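Local structure of branched-chain amino acid aminotransferase (Thermoproteus uzoniensis, 5CE8) at residues T227-A232 and I237-K242; A261-P266 and E286-I291. The protein probably catalyses the pyridoxal-phosphate-dependent transfer of the amino group between leucine, isoleucine or valine and 2-oxoglutarate. All coordinates share one frame; numbering follows the deposited sequence.

Contact 1 (T227-A232 and I237-K242); sequences TVISIA and IPLLEK
L239 is the bump of this contact, and I229 and A232 form the hollow that takes it. The two helix residues lie three positions apart on 227-232, so their side chains come out on the same flank. L239 points across from strand 239-241 with CG anti to its backbone N (chi1 -173°), which carries both methyls to the helix. Its CD1 does most of the touching. It lies 3.9 Å from CG1 of I229 and 4.1 Å from CB of A232. The second methyl, L239 CD2, rests on the same I229 CG1 at 4.0 Å. The two side chains cross at about a right angle, and I229 meets the leucine fork through its CG1 methylene.

The small A232 lets the chain come in close. CB of A232 faces CB of I237 at 4.2 Å and carbonyl O of I237 at 3.7 Å. The backbone is tied at this end: N of I237 donates to O of A232 at 2.9 Å, with a bent N-H...O angle of 142°. This i+5 bond closes the C-terminal end of the helix, consistent with a Schellman-type ending. At the other end the contact opens out. CD1 of I229 comes only within 4.2 Å of OE1 of E241, while OE2 of E241 makes a salt bridge with R225, one helical turn before I229.

This is the second half of a beta-alpha-beta crossover made of strand 209-212, helix 223-235 and strand 239-241. The helix and strand segments run roughly antiparallel, with axes 10.0 Å apart. Strand 209-212 pairs in parallel with 239-241, and its L210 packs on both A232 and L239. F203 of strand 201-206 also touches L239, while helix 279-292 packs against the helix through V228 and I231.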
ATOM      1  N   THR A 227      20.880   4.932 -24.040  1.00 18.97           N
ATOM      2  CA  THR A 227      21.832   5.849 -24.735  1.00 18.47           C
ATOM      3  C   THR A 227      22.321   7.008 -23.848  1.00 20.18           C
ATOM      4  O   THR A 227      23.549   7.319 -23.827  1.00 19.08           O
ATOM      5  CB  THR A 227      21.176   6.322 -26.067  1.00 16.21           C
ATOM      6  OG1 THR A 227      20.801   5.123 -26.781  1.00 16.87           O
ATOM      7  CG2 THR A 227      22.037   7.124 -26.840  1.00 16.40           C
ATOM      8  N   VAL A 228      21.367   7.697 -23.228  1.00 20.15           N
ATOM      9  CA  VAL A 228      21.673   8.801 -22.326  1.00 23.10           C
ATOM     10  C   VAL A 228      22.679   8.336 -21.236  1.00 25.86           C
ATOM     11  O   VAL A 228      23.653   9.081 -20.884  1.00 23.54           O
ATOM     12  CB  VAL A 228      20.420   9.402 -21.735  1.00 24.51           C
ATOM     13  CG1 VAL A 228      20.685  10.296 -20.509  1.00 22.01           C
ATOM     14  CG2 VAL A 228      19.675  10.251 -22.814  1.00 25.80           C
ATOM     15  N   ILE A 229      22.487   7.103 -20.755  1.00 21.49           N
ATOM     16  CA  ILE A 229      23.363   6.625 -19.681  1.00 23.58           C
ATOM     17  C   ILE A 229      24.792   6.477 -20.320  1.00 23.12           C
ATOM     18  O   ILE A 229      25.731   6.941 -19.749  1.00 19.38           O
ATOM     19  CB  ILE A 229      22.775   5.381 -18.953  1.00 21.64           C
ATOM     20  CG1 ILE A 229      21.651   5.785 -18.057  1.00 21.05           C
ATOM     21  CG2 ILE A 229      23.846   4.634 -18.208  1.00 23.55           C
ATOM     22  CD1 ILE A 229      20.696   4.662 -17.683  1.00 21.46           C
ATOM     23  N   SER A 230      24.944   5.893 -21.518  1.00 20.93           N
ATOM     24  CA  SER A 230      26.269   5.826 -22.214  1.00 21.08           C
ATOM     25  C   SER A 230      26.853   7.189 -22.468  1.00 19.41           C
ATOM     26  O   SER A 230      28.065   7.442 -22.292  1.00 22.95           O
ATOM     27  CB  SER A 230      26.034   5.148 -23.536  1.00 22.64           C
ATOM     28  OG  SER A 230      25.620   3.796 -23.248  1.00 22.59           O
ATOM     29  N   ILE A 231      26.004   8.116 -22.898  1.00 19.09           N
ATOM     30  CA  ILE A 231      26.506   9.482 -23.194  1.00 18.88           C
ATOM     31  C   ILE A 231      27.006  10.063 -21.873  1.00 19.78           C
ATOM     32  O   ILE A 231      28.100  10.654 -21.844  1.00 23.70           O
ATOM     33  CB  ILE A 231      25.389  10.371 -23.765  1.00 17.95           C
ATOM     34  CG1 ILE A 231      25.147  10.023 -25.262  1.00 21.32           C
ATOM     35  CG2 ILE A 231      25.698  11.828 -23.623  1.00 18.70           C
ATOM     36  CD1 ILE A 231      23.790  10.521 -25.699  1.00 23.51           C
ATOM     37  N   ALA A 232      26.240   9.953 -20.812  1.00 18.55           N
ATOM     38  CA  ALA A 232      26.767  10.523 -19.510  1.00 21.47           C
ATOM     39  C   ALA A 232      28.161  10.012 -19.150  1.00 23.16           C
ATOM     40  O   ALA A 232      28.971  10.739 -18.607  1.00 23.13           O
ATOM     41  CB  ALA A 232      25.849  10.284 -18.357  1.00 21.54           C
ATOM     42  N   ILE A 237      29.643  12.909 -16.756  1.00 22.78           N
ATOM     43  CA  ILE A 237      28.566  13.340 -15.906  1.00 26.28           C
ATOM     44  C   ILE A 237      28.173  12.212 -14.917  1.00 24.50           C
ATOM     45  O   ILE A 237      27.745  11.118 -15.303  1.00 18.17           O
ATOM     46  CB  ILE A 237      27.344  13.796 -16.691  1.00 27.24           C
ATOM     47  CG1 ILE A 237      27.704  14.837 -17.726  1.00 24.60           C
ATOM     48  CG2 ILE A 237      26.332  14.437 -15.741  1.00 29.35           C
ATOM     49  CD1 ILE A 237      26.692  14.943 -18.886  1.00 24.66           C
ATOM     50  N   PRO A 238      28.320  12.489 -13.618  1.00 20.89           N
ATOM     51  CA  PRO A 238      27.950  11.514 -12.618  1.00 20.64           C
ATOM     52  C   PRO A 238      26.443  11.168 -12.694  1.00 22.63           C
ATOM     53  O   PRO A 238      25.642  12.043 -12.949  1.00 17.90           O
ATOM     54  CB  PRO A 238      28.348  12.205 -11.289  1.00 23.17           C
ATOM     55  CG  PRO A 238      29.083  13.439 -11.653  1.00 21.78           C
ATOM     56  CD  PRO A 238      28.717  13.797 -13.043  1.00 20.95           C
ATOM     57  N   LEU A 239      26.095   9.892 -12.672  1.00 24.54           N
ATOM     58  CA  LEU A 239      24.762   9.435 -12.926  1.00 26.67           C
ATOM     59  C   LEU A 239      24.312   8.432 -11.863  1.00 32.34           C
ATOM     60  O   LEU A 239      25.059   7.523 -11.477  1.00 26.33           O
ATOM     61  CB  LEU A 239      24.634   8.788 -14.300  1.00 30.51           C
ATOM     62  CG  LEU A 239      23.151   8.459 -14.609  1.00 29.36           C
ATOM     63  CD1 LEU A 239      22.784   8.895 -15.982  1.00 30.73           C
ATOM     64  CD2 LEU A 239      22.901   6.957 -14.396  1.00 38.14           C
ATOM     65  N   LEU A 240      23.075   8.582 -11.398  1.00 27.35           N
ATOM     66  CA  LEU A 240      22.587   7.677 -10.342  1.00 27.92           C
ATOM     67  C   LEU A 240      21.204   7.260 -10.791  1.00 27.74           C
ATOM     68  O   LEU A 240      20.399   8.149 -11.192  1.00 22.74           O
ATOM     69  CB  LEU A 240      22.466   8.403  -9.032  1.00 25.88           C
ATOM     70  CG  LEU A 240      23.760   8.694  -8.337  1.00 30.72           C
ATOM     71  CD1 LEU A 240      23.511   9.755  -7.260  1.00 34.11           C
ATOM     72  CD2 LEU A 240      24.452   7.412  -7.793  1.00 30.55           C
ATOM     73  N   GLU A 241      20.982   5.946 -10.744  1.00 21.60           N
ATOM     74  CA  GLU A 241      19.711   5.365 -10.877  1.00 25.23           C
ATOM     75  C   GLU A 241      19.123   5.187  -9.550  1.00 26.18           C
ATOM     76  O   GLU A 241      19.420   4.199  -8.915  1.00 25.95           O
ATOM     77  CB  GLU A 241      19.787   4.064 -11.612  1.00 23.34           C
ATOM     78  CG  GLU A 241      20.191   4.294 -13.025  1.00 21.03           C
ATOM     79  CD  GLU A 241      20.358   2.997 -13.741  1.00 20.59           C
ATOM     80  OE1 GLU A 241      21.468   2.691 -14.036  1.00 22.60           O
ATOM     81  OE2 GLU A 241      19.399   2.249 -13.950  1.00 24.28           O
ATOM     82  N   LYS A 242      18.288   6.161  -9.142  1.00 23.84           N
ATOM     83  CA  LYS A 242      17.741   6.231  -7.780  1.00 22.33           C
ATOM     84  C   LYS A 242      16.267   6.737  -7.859  1.00 21.33           C
ATOM     85  O   LYS A 242      15.899   7.576  -8.722  1.00 22.35           O
ATOM     86  CB  LYS A 242      18.688   7.179  -7.066  1.00 20.28           C
ATOM     87  CG  LYS A 242      18.618   7.475  -5.608  1.00 22.63           C
TER

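Contact 2 (A261-P266 and E286-I291); sequences AAEITP and ETYRRI
I264 meets Y288 where the chain turns a corner at the entrance to strand 265-270, in the mixed sheet of a class-IV, PLP-dependent aminotransferase. Helix 279-292 packs beside this corner. Y288 brings the helix side of the contact and can be followed outward atom by atom.

Its CB comes first, 3.8 Å from CG1 of I264. The next atom, CG of Y288, is 4.0 Å from the same I264 CG1 and 4.1 Å from I264 CD1. The isoleucine therefore lies along the root of the tyrosine, not at its hydroxyl end. One step further, CD2 of Y288 is still 4.2 Å from CG1 of I264. CE2 then passes to the other residue of the corner and lies 4.3 Å from CB of E263. CZ and OH come no closer to 261-266 than CE2 does, and CD1 turns to helix 223-235. Both aliphatic groups approach the ring obliquely. The ring reaches E263 because CG of Y288 stands anti to the backbone N (chi1 -172°), which swings it out from the helix. The two side chains I264 and Y288 cross at a slant. No hydrogen bond joins the segments, so the contact is purely one of packing.

I264 is buried. F256 and V258 of strand 254-259 and A285 of helix 279-292 all touch it. E263 meets Y288 chiefly through its CB. Its carboxylate turns to other company, with OE1 hydrogen-bonded to the hydroxyl of Y49.

The corner is also braced from within. E263 has a positive phi of 57°, and the chain bends back enough for T265 to reach the carbonyl of A262. OG1 of T265 donates to O of A262 at 2.7 Å, approaching 16° from the carbonyl plane.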
ATOM      1  N   ALA A 261      10.467   8.840 -29.682  1.00 21.78           N
ATOM      2  CA  ALA A 261       9.716   9.919 -30.324  1.00 23.99           C
ATOM      3  C   ALA A 261      10.089  11.248 -29.712  1.00 24.96           C
ATOM      4  O   ALA A 261      10.179  12.263 -30.400  1.00 23.80           O
ATOM      5  CB  ALA A 261       8.195   9.699 -30.218  1.00 23.87           C
ATOM      6  N   ALA A 262      10.278  11.236 -28.400  1.00 23.76           N
ATOM      7  CA  ALA A 262      10.623  12.459 -27.672  1.00 25.31           C
ATOM      8  C   ALA A 262      12.042  13.001 -27.920  1.00 24.78           C
ATOM      9  O   ALA A 262      12.281  14.225 -27.679  1.00 27.41           O
ATOM     10  CB  ALA A 262      10.435  12.195 -26.155  1.00 24.15           C
ATOM     11  N   GLU A 263      12.988  12.114 -28.282  1.00 25.22           N
ATOM     12  CA  GLU A 263      14.442  12.447 -28.316  1.00 23.82           C
ATOM     13  C   GLU A 263      14.823  12.930 -26.896  1.00 21.93           C
ATOM     14  O   GLU A 263      14.639  12.155 -25.929  1.00 21.44           O
ATOM     15  CB  GLU A 263      14.714  13.409 -29.472  1.00 28.42           C
ATOM     16  CG  GLU A 263      14.155  12.839 -30.812  1.00 30.22           C
ATOM     17  CD  GLU A 263      14.441  13.675 -32.059  1.00 32.18           C
ATOM     18  OE1 GLU A 263      14.783  13.134 -33.149  1.00 32.92           O
ATOM     19  OE2 GLU A 263      14.272  14.887 -31.964  1.00 31.45           O
ATOM     20  N   ILE A 264      15.381  14.114 -26.767  1.00 21.17           N
ATOM     21  CA  ILE A 264      15.797  14.702 -25.460  1.00 25.74           C
ATOM     22  C   ILE A 264      15.030  15.985 -25.386  1.00 26.04           C
ATOM     23  O   ILE A 264      15.348  16.913 -26.118  1.00 24.37           O
ATOM     24  CB  ILE A 264      17.334  15.022 -25.404  1.00 31.17           C
ATOM     25  CG1 ILE A 264      18.187  13.863 -26.009  1.00 31.16           C
ATOM     26  CG2 ILE A 264      17.795  15.337 -23.966  1.00 32.30           C
ATOM     27  CD1 ILE A 264      18.058  12.525 -25.311  1.00 33.03           C
ATOM     28  N   THR A 265      13.989  16.033 -24.551  1.00 27.21           N
ATOM     29  CA  THR A 265      13.141  17.223 -24.478  1.00 24.02           C
ATOM     30  C   THR A 265      13.338  17.754 -23.075  1.00 20.11           C
ATOM     31  O   THR A 265      13.036  17.026 -22.119  1.00 25.81           O
ATOM     32  CB  THR A 265      11.691  16.843 -24.796  1.00 21.95           C
ATOM     33  OG1 THR A 265      11.597  16.395 -26.146  1.00 21.81           O
ATOM     34  CG2 THR A 265      10.722  17.994 -24.530  1.00 22.23           C
ATOM     35  N   PRO A 266      13.866  19.003 -22.926  1.00 23.85           N
ATOM     36  CA  PRO A 266      13.859  19.776 -21.662  1.00 19.17           C
ATOM     37  C   PRO A 266      12.438  19.878 -21.057  1.00 21.49           C
ATOM     38  O   PRO A 266      11.479  20.118 -21.798  1.00 22.70           O
ATOM     39  CB  PRO A 266      14.265  21.213 -22.125  1.00 22.80           C
ATOM     40  CG  PRO A 266      14.941  21.049 -23.381  1.00 23.69           C
ATOM     41  CD  PRO A 266      14.244  19.885 -24.054  1.00 23.28           C
ATOM     42  N   GLU A 286      22.398  17.846 -27.701  1.00 26.59           N
ATOM     43  CA  GLU A 286      23.412  18.080 -28.812  1.00 25.07           C
ATOM     44  C   GLU A 286      24.179  16.803 -29.141  1.00 21.98           C
ATOM     45  O   GLU A 286      24.369  16.489 -30.321  1.00 23.53           O
ATOM     46  CB  GLU A 286      24.362  19.217 -28.491  1.00 27.21           C
ATOM     47  CG  GLU A 286      23.756  20.615 -28.408  1.00 33.44           C
ATOM     48  CD  GLU A 286      24.508  21.576 -27.474  1.00 35.45           C
ATOM     49  OE1 GLU A 286      25.525  21.189 -26.847  1.00 47.37           O
ATOM     50  OE2 GLU A 286      24.038  22.728 -27.284  1.00 43.26           O
ATOM     51  N   THR A 287      24.590  16.016 -28.129  1.00 21.05           N
ATOM     52  CA  THR A 287      25.407  14.762 -28.327  1.00 20.84           C
ATOM     53  C   THR A 287      24.554  13.682 -28.930  1.00 22.44           C
ATOM     54  O   THR A 287      24.916  13.110 -30.020  1.00 25.86           O
ATOM     55  CB  THR A 287      26.005  14.286 -26.994  1.00 23.91           C
ATOM     56  OG1 THR A 287      26.668  15.405 -26.350  1.00 19.00           O
ATOM     57  CG2 THR A 287      26.929  13.185 -27.157  1.00 23.78           C
ATOM     58  N   TYR A 288      23.378  13.459 -28.353  1.00 20.48           N
ATOM     59  CA  TYR A 288      22.371  12.559 -28.978  1.00 18.70           C
ATOM     60  C   TYR A 288      22.149  12.858 -30.484  1.00 20.24           C
ATOM     61  O   TYR A 288      22.216  11.946 -31.305  1.00 21.34           O
ATOM     62  CB  TYR A 288      21.031  12.578 -28.232  1.00 18.95           C
ATOM     63  CG  TYR A 288      20.016  11.521 -28.732  1.00 19.52           C
ATOM     64  CD1 TYR A 288      20.169  10.183 -28.417  1.00 22.31           C
ATOM     65  CD2 TYR A 288      18.956  11.836 -29.552  1.00 24.76           C
ATOM     66  CE1 TYR A 288      19.308   9.186 -28.905  1.00 24.71           C
ATOM     67  CE2 TYR A 288      18.060  10.822 -30.036  1.00 23.55           C
ATOM     68  CZ  TYR A 288      18.240   9.515 -29.666  1.00 20.17           C
ATOM     69  OH  TYR A 288      17.411   8.528 -30.090  1.00 21.46           O
ATOM     70  N   ARG A 289      21.971  14.133 -30.838  1.00 22.71           N
ATOM     71  CA  ARG A 289      21.751  14.579 -32.239  1.00 23.65           C
ATOM     72  C   ARG A 289      22.909  14.181 -33.175  1.00 26.30           C
ATOM     73  O   ARG A 289      22.689  13.688 -34.288  1.00 25.92           O
ATOM     74  CB  ARG A 289      21.400  16.091 -32.351  1.00 24.07           C
ATOM     75  N   ARG A 290      24.135  14.363 -32.700  1.00 28.08           N
ATOM     76  CA  ARG A 290      25.332  14.032 -33.428  1.00 26.36           C
ATOM     77  C   ARG A 290      25.468  12.538 -33.527  1.00 28.33           C
ATOM     78  O   ARG A 290      25.949  12.030 -34.525  1.00 25.66           O
ATOM     79  CB  ARG A 290      26.585  14.629 -32.752  1.00 30.96           C
ATOM     80  CG  ARG A 290      26.711  16.153 -32.753  1.00 31.20           C
ATOM     81  CD  ARG A 290      27.945  16.667 -32.018  1.00 35.23           C
ATOM     82  NE  ARG A 290      29.101  15.885 -32.474  1.00 43.25           N
ATOM     83  CZ  ARG A 290      29.786  16.092 -33.612  1.00 45.17           C
ATOM     84  NH1 ARG A 290      29.478  17.068 -34.460  1.00 49.59           N
ATOM     85  NH2 ARG A 290      30.826  15.315 -33.899  1.00 54.06           N
ATOM     86  N   ILE A 291      25.062  11.820 -32.494  1.00 25.24           N
ATOM     87  CA  ILE A 291      25.105  10.350 -32.596  1.00 23.19           C
ATOM     88  C   ILE A 291      24.162   9.825 -33.673  1.00 23.93           C
ATOM     89  O   ILE A 291      24.544   8.961 -34.496  1.00 25.44           O
ATOM     90  CB  ILE A 291      24.818   9.696 -31.260  1.00 22.60           C
ATOM     91  CG1 ILE A 291      26.019   9.892 -30.312  1.00 23.25           C
ATOM     92  CG2 ILE A 291      24.299   8.258 -31.397  1.00 21.07           C
ATOM     93  CD1 ILE A 291      25.677   9.673 -28.824  1.00 24.63           C
TER

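Contacts 1 and 2 follow one another along the chain, with centres 14 Å apart, and both reach the same mixed sheet. Helix 223-235 joins them: its T227, V228 and I231 pack on residues from both segments of contact 2. CG1 of I231 lies 3.6 Å from CD1 of I291, and CG2 of V228 lies 3.7 Å from CD1 of I264. CG2 of T227 also meets CD1 of Y288 at 3.9 Å. Contact 2 is nearer the cofactor. The side chain of Y288 is about 7 Å from PLP and about 4 Å from that of T224, a PLP-binding residue, whereas the side chain of I229 of contact 1 is about 10 Å from PLP.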